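Local coordinates for protein pseudoperoxidase (Leishmania major, PDB 5VIA) that binds heme b, its iron held between a histidine and a cysteine, in a peroxidase-type fold, at residues 196-201 / 220-225; 55-60 / 215-220. All blocks are in the same frame, centred on the assembly; numbering follows the deposited sequence.

Interaction 1: 196-201 / 220-225; sequences RAFAPL and RCVYVK
One face of the Phe198 ring is met by Val222, whose CG1 methyl lies 4.2 Å from the ring centroid and only 24° off its normal, a CH-pi contact displaced toward the CE1-CZ rim. At the edge, in the ring plane, comes the backbone N of Cys221, 3.7 Å from Phe198 CD1, with the carbonyl carbon of Arg220 nearby. The aromatic side chain thus leans against both backbone and side chains of the central strand of a small antiparallel sheet, where 199-200 forms one outer strand beside 219-224.

The register is set by the hydrogen-bonded pair Ala199 and Cys221. Ala199 N gives a nearly straight bond to Cys221 O. The return bond, from Cys221 N to Ala199 O, is short at 2.7 Å but bent to 137°, with the donor in the carbonyl plane. Ala199 O also receives a CA-H...O contact from Arg220, and Phe198 CA makes another to Cys221 O. Pro200 and Arg220 follow as a non-hydrogen-bonded pair.

Leu201 CB and Cys221 CB meet at 3.9 Å. Phe198 instead reaches Phe190 of helix 186-194 and Leu244 of helix 241-245, so its ring lies between the sheet and these helices. Strand 235-240 completes the sheet by pairing with the other edge of 219-224.

Val222 divides its branches between two partners. With CG1 lodged between the backbone N and the carbonyl carbon (chi1 72°), that methyl is delivered to the Phe198 ring, while CG2 sits 4.1 Å from Ala197 CB.

Interaction 2: 55-60 / 215-220; sequences TVDESC and LPQTLR. With HEM (protoporphyrin IX containing Fe), chain B.
Around Asp57 and Pro216, whose CA atoms are 5.4 Å apart, a turn faces the irregular lead into a strand. Residues 56-58 have helical backbone angles without regular helical bonding; the turn is held by Glu58 N donating to Thr55 O and by an ST turn in which Asp57 N donates to Thr55 OG1. Opposite it, 215-218 is loop, and strand 219-224 begins at Leu219.

Asp57 makes the polar part of the contact, its carboxylate taking three hydrogen bonds from consecutive residues. OD2 uses its syn lone pair for Gln217 N, at 2.8 Å and 163° about the hydrogen. OD1 accepts from Thr218 twice, from OG1 at 2.8 Å and from N at 3.0 Å, and both donors come from the same face of the carboxylate, well out of its plane. Thr218 can offer both groups to one oxygen because OG1 stands between the backbone N and the carbonyl carbon, chi1 78°. Bonds to both oxygens should restrict rotation of the carboxylate and are expected to stabilise its negative charge.

Beside this polar cluster, Val56 CG2 packs on Pro216 CG at 3.8 Å, whereas Val56 CB lies 3.7 Å from the heme methyl CMA. Val56 therefore sits between Pro216 and the porphyrin margin. Farther along, Cys60 SG binds the heme iron at 2.5 Å, with His159 as the other axial ligand.

The turn belongs to the connection between helix 33-49 and helix 67-79, and Phe42 of the former touches Ser59 and Cys60. Val56 O accepts a hydrogen bond from Asn240 ND2 at the end of strand 235-240, the strand that pairs with 219-224; Thr218 bonds through its backbone to Ala241, where helix 241-245 starts.

In the fold
From the N terminus, the chain passes helix 33-49 and enters the heme-binding turn 55-60. It then runs through a series of helices and past His159, the other axial ligand, and leaves helix 186-194 for 196-201. At 215-220 it comes back against that turn, so interaction 2 closes a long loop of 154 residues. Interaction 1 closes a short one of 18, and the two cross because their segments alternate in sequence. They share Arg220 and strand 219-224, and a probable backbone hydrogen bond from Leu201 N to Leu219 O joins them. The lead into this strand is tied to the cysteine-bearing heme loop, while the strand itself holds the outer strand after helix 186-194.

Interaction 1: 196-201 / 220-225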
loop_
_atom_site.group_PDB
_atom_site.type_symbol
_atom_site.label_atom_id
_atom_site.label_comp_id
_atom_site.label_asym_id
_atom_site.label_seq_id
_atom_site.Cartn_x
_atom_site.Cartn_y
_atom_site.Cartn_z
ATOM N N ARG A 196 -5.993 22.347 -6.435
ATOM C CA ARG A 196 -6.848 23.445 -5.998
ATOM C C ARG A 196 -8.347 23.199 -6.176
ATOM O O ARG A 196 -9.155 24.044 -5.791
ATOM C CB ARG A 196 -6.446 24.743 -6.700
ATOM C CG ARG A 196 -5.128 25.315 -6.217
ATOM C CD ARG A 196 -4.641 26.438 -7.127
ATOM N NE ARG A 196 -4.129 25.925 -8.397
ATOM C CZ ARG A 196 -3.618 26.686 -9.360
ATOM N NH1 ARG A 196 -3.550 28.001 -9.203
ATOM N NH2 ARG A 196 -3.174 26.132 -10.482
ATOM N N ALA A 197 -8.724 22.054 -6.742
ATOM C CA ALA A 197 -10.145 21.768 -6.982
ATOM C C ALA A 197 -10.740 20.757 -6.001
ATOM O O ALA A 197 -11.950 20.523 -6.001
ATOM C CB ALA A 197 -10.376 21.314 -8.423
ATOM N N PHE A 198 -9.899 20.157 -5.171
ATOM C CA PHE A 198 -10.381 19.218 -4.162
ATOM C C PHE A 198 -11.269 19.909 -3.120
ATOM O O PHE A 198 -10.927 20.976 -2.599
ATOM C CB PHE A 198 -9.204 18.516 -3.490
ATOM C CG PHE A 198 -8.656 17.355 -4.278
ATOM C CD1 PHE A 198 -9.222 16.093 -4.159
ATOM C CD2 PHE A 198 -7.578 17.520 -5.128
ATOM C CE1 PHE A 198 -8.715 15.019 -4.869
ATOM C CE2 PHE A 198 -7.065 16.445 -5.840
ATOM C CZ PHE A 198 -7.634 15.198 -5.712
ATOM N N ALA A 199 -12.420 19.306 -2.834
ATOM C CA ALA A 199 -13.363 19.869 -1.871
ATOM C C ALA A 199 -13.650 18.826 -0.796
ATOM O O ALA A 199 -13.516 17.626 -1.049
ATOM C CB ALA A 199 -14.644 20.303 -2.568
ATOM N N PRO A 200 -14.007 19.277 0.417
ATOM C CA PRO A 200 -14.341 18.357 1.511
ATOM C C PRO A 200 -15.431 17.378 1.096
ATOM O O PRO A 200 -16.374 17.783 0.428
ATOM C CB PRO A 200 -14.878 19.292 2.598
ATOM C CG PRO A 200 -14.169 20.572 2.363
ATOM C CD PRO A 200 -13.962 20.679 0.868
ATOM N N LEU A 201 -15.293 16.112 1.479
ATOM C CA LEU A 201 -16.295 15.098 1.162
ATOM C C LEU A 201 -16.917 14.577 2.446
ATOM O O LEU A 201 -16.207 14.158 3.365
ATOM C CB LEU A 201 -15.667 13.934 0.386
ATOM C CG LEU A 201 -16.562 12.719 0.117
ATOM C CD1 LEU A 201 -17.628 13.052 -0.906
ATOM C CD2 LEU A 201 -15.743 11.516 -0.336
ATOM N N ARG A 220 -11.166 14.263 0.828
ATOM C CA ARG A 220 -11.516 15.329 -0.095
ATOM C C ARG A 220 -11.700 14.751 -1.486
ATOM O O ARG A 220 -11.253 13.638 -1.777
ATOM C CB ARG A 220 -10.479 16.452 -0.080
ATOM C CG ARG A 220 -10.361 17.173 1.264
ATOM C CD ARG A 220 -9.617 18.488 1.102
ATOM N NE ARG A 220 -9.188 19.072 2.373
ATOM C CZ ARG A 220 -8.011 19.675 2.549
ATOM N NH1 ARG A 220 -7.152 19.768 1.539
ATOM N NH2 ARG A 220 -7.682 20.184 3.732
ATOM N N CYS A 221 -12.357 15.514 -2.346
ATOM C CA CYS A 221 -12.943 14.937 -3.537
ATOM C C CYS A 221 -12.881 15.878 -4.733
ATOM O O CYS A 221 -13.120 17.085 -4.604
ATOM C CB CYS A 221 -14.403 14.594 -3.232
ATOM S SG CYS A 221 -15.311 13.863 -4.586
ATOM N N VAL A 222 -12.542 15.316 -5.891
ATOM C CA VAL A 222 -12.755 15.989 -7.163
ATOM C C VAL A 222 -13.467 15.030 -8.116
ATOM O O VAL A 222 -13.279 13.813 -8.032
ATOM C CB VAL A 222 -11.439 16.512 -7.785
ATOM C CG1 VAL A 222 -10.587 15.372 -8.325
ATOM C CG2 VAL A 222 -11.741 17.510 -8.881
ATOM N N TYR A 223 -14.313 15.579 -8.984
ATOM C CA TYR A 223 -14.970 14.788 -10.019
ATOM C C TYR A 223 -14.332 15.099 -11.358
ATOM O O TYR A 223 -14.262 16.263 -11.770
ATOM C CB TYR A 223 -16.477 15.063 -10.063
ATOM C CG TYR A 223 -17.214 14.509 -8.868
ATOM C CD1 TYR A 223 -17.709 13.209 -8.869
ATOM C CD2 TYR A 223 -17.414 15.286 -7.733
ATOM C CE1 TYR A 223 -18.386 12.705 -7.775
ATOM C CE2 TYR A 223 -18.084 14.787 -6.633
ATOM C CZ TYR A 223 -18.566 13.498 -6.660
ATOM O OH TYR A 223 -19.241 13.012 -5.562
ATOM N N VAL A 224 -13.862 14.055 -12.031
ATOM C CA VAL A 224 -13.085 14.221 -13.251
ATOM C C VAL A 224 -13.791 13.511 -14.402
ATOM O O VAL A 224 -14.283 12.396 -14.238
ATOM C CB VAL A 224 -11.654 13.661 -13.069
ATOM C CG1 VAL A 224 -10.822 13.898 -14.307
ATOM C CG2 VAL A 224 -10.982 14.315 -11.874
ATOM N N LYS A 225 -13.860 14.165 -15.557
ATOM C CA LYS A 225 -14.454 13.551 -16.739
ATOM C C LYS A 225 -13.406 12.735 -17.489
ATOM O O LYS A 225 -12.385 13.274 -17.923
ATOM C CB LYS A 225 -15.024 14.621 -17.666
ATOM C CG LYS A 225 -15.762 15.742 -16.954
ATOM C CD LYS A 225 -16.348 16.732 -17.949
ATOM C CE LYS A 225 -17.683 16.250 -18.496
ATOM N NZ LYS A 225 -18.770 16.365 -17.479
#

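Interaction 2: 55-60 / 215-220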
loop_
_atom_site.group_PDB
_atom_site.type_symbol
_atom_site.label_atom_id
_atom_site.label_comp_id
_atom_site.label_asym_id
_atom_site.label_seq_id
_atom_site.Cartn_x
_atom_site.Cartn_y
_atom_site.Cartn_z
ATOM N N THR A 55 -8.894 4.081 11.417
ATOM C CA THR A 55 -9.585 4.936 10.450
ATOM C C THR A 55 -8.687 5.323 9.264
ATOM O O THR A 55 -7.480 5.568 9.435
ATOM C CB THR A 55 -10.132 6.213 11.151
ATOM O OG1 THR A 55 -10.726 7.086 10.189
ATOM C CG2 THR A 55 -9.002 6.961 11.868
ATOM N N VAL A 56 -9.266 5.380 8.061
ATOM C CA VAL A 56 -8.512 5.835 6.886
ATOM C C VAL A 56 -8.167 7.318 6.946
ATOM O O VAL A 56 -7.364 7.811 6.141
ATOM C CB VAL A 56 -9.233 5.512 5.541
ATOM C CG1 VAL A 56 -9.440 4.010 5.395
ATOM C CG2 VAL A 56 -10.568 6.260 5.433
ATOM N N ASP A 57 -8.760 8.037 7.898
ATOM C CA ASP A 57 -8.319 9.397 8.170
ATOM C C ASP A 57 -6.824 9.395 8.514
ATOM O O ASP A 57 -6.125 10.386 8.281
ATOM C CB ASP A 57 -9.134 10.021 9.302
ATOM C CG ASP A 57 -10.416 10.672 8.803
ATOM O OD1 ASP A 57 -10.494 10.951 7.584
ATOM O OD2 ASP A 57 -11.332 10.916 9.626
ATOM N N GLU A 58 -6.335 8.276 9.043
ATOM C CA GLU A 58 -4.901 8.132 9.342
ATOM C C GLU A 58 -4.126 7.491 8.187
ATOM O O GLU A 58 -3.204 8.095 7.646
ATOM C CB GLU A 58 -4.686 7.333 10.632
ATOM C CG GLU A 58 -3.214 7.264 11.080
ATOM C CD GLU A 58 -3.051 6.534 12.405
ATOM O OE1 GLU A 58 -3.186 5.291 12.409
ATOM O OE2 GLU A 58 -2.805 7.197 13.438
ATOM N N SER A 59 -4.499 6.262 7.824
ATOM C CA SER A 59 -3.928 5.577 6.673
ATOM C C SER A 59 -4.789 4.380 6.360
ATOM O O SER A 59 -5.739 4.095 7.094
ATOM C CB SER A 59 -2.503 5.093 6.971
ATOM O OG SER A 59 -2.547 3.917 7.756
ATOM N N CYS A 60 -4.468 3.663 5.289
ATOM C CA CYS A 60 -5.236 2.470 4.955
ATOM C C CYS A 60 -4.701 1.213 5.642
ATOM O O CYS A 60 -5.051 0.093 5.256
ATOM C CB CYS A 60 -5.297 2.258 3.441
ATOM S SG CYS A 60 -3.678 1.960 2.710
ATOM N N LEU A 215 -16.969 7.284 10.565
ATOM C CA LEU A 215 -16.729 7.627 9.163
ATOM C C LEU A 215 -15.654 8.700 9.041
ATOM O O LEU A 215 -15.568 9.597 9.881
ATOM C CB LEU A 215 -18.033 8.071 8.498
ATOM C CG LEU A 215 -19.050 6.935 8.417
ATOM C CD1 LEU A 215 -20.381 7.427 7.937
ATOM C CD2 LEU A 215 -18.532 5.851 7.495
ATOM N N PRO A 216 -14.825 8.613 7.995
ATOM C CA PRO A 216 -13.711 9.557 7.876
ATOM C C PRO A 216 -14.192 10.982 7.606
ATOM O O PRO A 216 -15.232 11.189 6.949
ATOM C CB PRO A 216 -12.890 9.001 6.701
ATOM C CG PRO A 216 -13.791 8.110 5.958
ATOM C CD PRO A 216 -14.818 7.596 6.928
ATOM N N GLN A 217 -13.448 11.953 8.126
ATOM C CA GLN A 217 -13.853 13.350 8.068
ATOM C C GLN A 217 -12.883 14.197 7.260
ATOM O O GLN A 217 -13.142 15.372 7.014
ATOM C CB GLN A 217 -13.951 13.916 9.486
ATOM C CG GLN A 217 -14.821 13.109 10.447
ATOM C CD GLN A 217 -14.919 13.755 11.823
ATOM O OE1 GLN A 217 -14.132 14.642 12.164
ATOM N NE2 GLN A 217 -15.888 13.314 12.620
ATOM N N THR A 218 -11.766 13.601 6.851
ATOM C CA THR A 218 -10.708 14.354 6.195
ATOM C C THR A 218 -10.598 13.998 4.720
ATOM O O THR A 218 -9.651 14.409 4.045
ATOM C CB THR A 218 -9.331 14.081 6.850
ATOM O OG1 THR A 218 -8.848 12.818 6.397
ATOM C CG2 THR A 218 -9.456 14.058 8.370
ATOM N N LEU A 219 -11.544 13.223 4.208
ATOM C CA LEU A 219 -11.479 12.884 2.792
ATOM C C LEU A 219 -11.860 14.089 1.947
ATOM O O LEU A 219 -12.741 14.870 2.318
ATOM C CB LEU A 219 -12.350 11.680 2.453
ATOM C CG LEU A 219 -12.013 10.345 3.120
ATOM C CD1 LEU A 219 -12.931 9.251 2.587
ATOM C CD2 LEU A 219 -10.552 9.951 2.937
ATOM N N ARG A 220 -11.166 14.263 0.828
ATOM C CA ARG A 220 -11.516 15.329 -0.095
ATOM C C ARG A 220 -11.700 14.751 -1.486
ATOM O O ARG A 220 -11.253 13.638 -1.777
ATOM C CB ARG A 220 -10.479 16.452 -0.080
ATOM C CG ARG A 220 -10.361 17.173 1.264
ATOM C CD ARG A 220 -9.617 18.488 1.102
ATOM N NE ARG A 220 -9.188 19.072 2.373
ATOM C CZ ARG A 220 -8.011 19.675 2.549
ATOM N NH1 ARG A 220 -7.152 19.768 1.539
ATOM N NH2 ARG A 220 -7.682 20.184 3.732
HETATM C CHA HEM B . -6.128 2.418 -0.568
HETATM C CHB HEM B . -5.259 6.232 2.339
HETATM C CHC HEM B . -0.650 4.738 2.652
HETATM C CHD HEM B . -1.375 1.395 -0.823
HETATM C C1A HEM B . -6.282 3.514 0.246
HETATM C C2A HEM B . -7.558 4.094 0.601
HETATM C C3A HEM B . -7.335 5.133 1.400
HETATM C C4A HEM B . -5.892 5.265 1.582
HETATM C CMA HEM B . -8.406 6.048 2.021
HETATM C CAA HEM B . -8.936 3.550 0.163
HETATM C CBA HEM B . -9.145 2.315 1.061
HETATM C CGA HEM B . -10.452 1.603 0.796
HETATM O O1A HEM B . -11.524 2.228 0.989
HETATM O O2A HEM B . -10.422 0.397 0.425
HETATM C C1B HEM B . -3.932 6.169 2.716
HETATM C C2B HEM B . -3.226 7.082 3.584
HETATM C C3B HEM B . -1.954 6.674 3.702
HETATM C C4B HEM B . -1.793 5.490 2.860
HETATM C CMB HEM B . -3.864 8.293 4.282
HETATM C CAB HEM B . -0.895 7.408 4.561
HETATM C CBB HEM B . 0.149 6.772 5.103
HETATM C C1C HEM B . -0.430 3.718 1.743
HETATM C C2C HEM B . 0.845 3.037 1.480
HETATM C C3C HEM B . 0.627 2.105 0.513
HETATM C C4C HEM B . -0.779 2.179 0.142
HETATM C CMC HEM B . 2.169 3.361 2.228
HETATM C CAC HEM B . 1.548 1.067 -0.168
HETATM C CBC HEM B . 2.804 0.822 0.233
HETATM C C1D HEM B . -2.720 1.363 -1.101
HETATM C C2D HEM B . -3.346 0.523 -2.101
HETATM C C3D HEM B . -4.833 0.844 -2.025
HETATM C C4D HEM B . -4.952 1.846 -0.985
HETATM C CMD HEM B . -2.658 -0.486 -3.046
HETATM C CAD HEM B . -5.969 0.206 -2.866
HETATM C CBD HEM B . -6.390 -1.042 -2.079
HETATM C CGD HEM B . -7.531 -1.768 -2.751
HETATM O O1D HEM B . -8.116 -2.695 -2.115
HETATM O O2D HEM B . -7.852 -1.412 -3.912
HETATM N NA HEM B . -5.278 4.259 0.856
HETATM N NB HEM B . -3.032 5.219 2.284
HETATM N NC HEM B . -1.398 3.164 0.900
HETATM N ND HEM B . -3.692 2.138 -0.473
HETATM FE FE HEM B . -3.388 3.679 0.943
#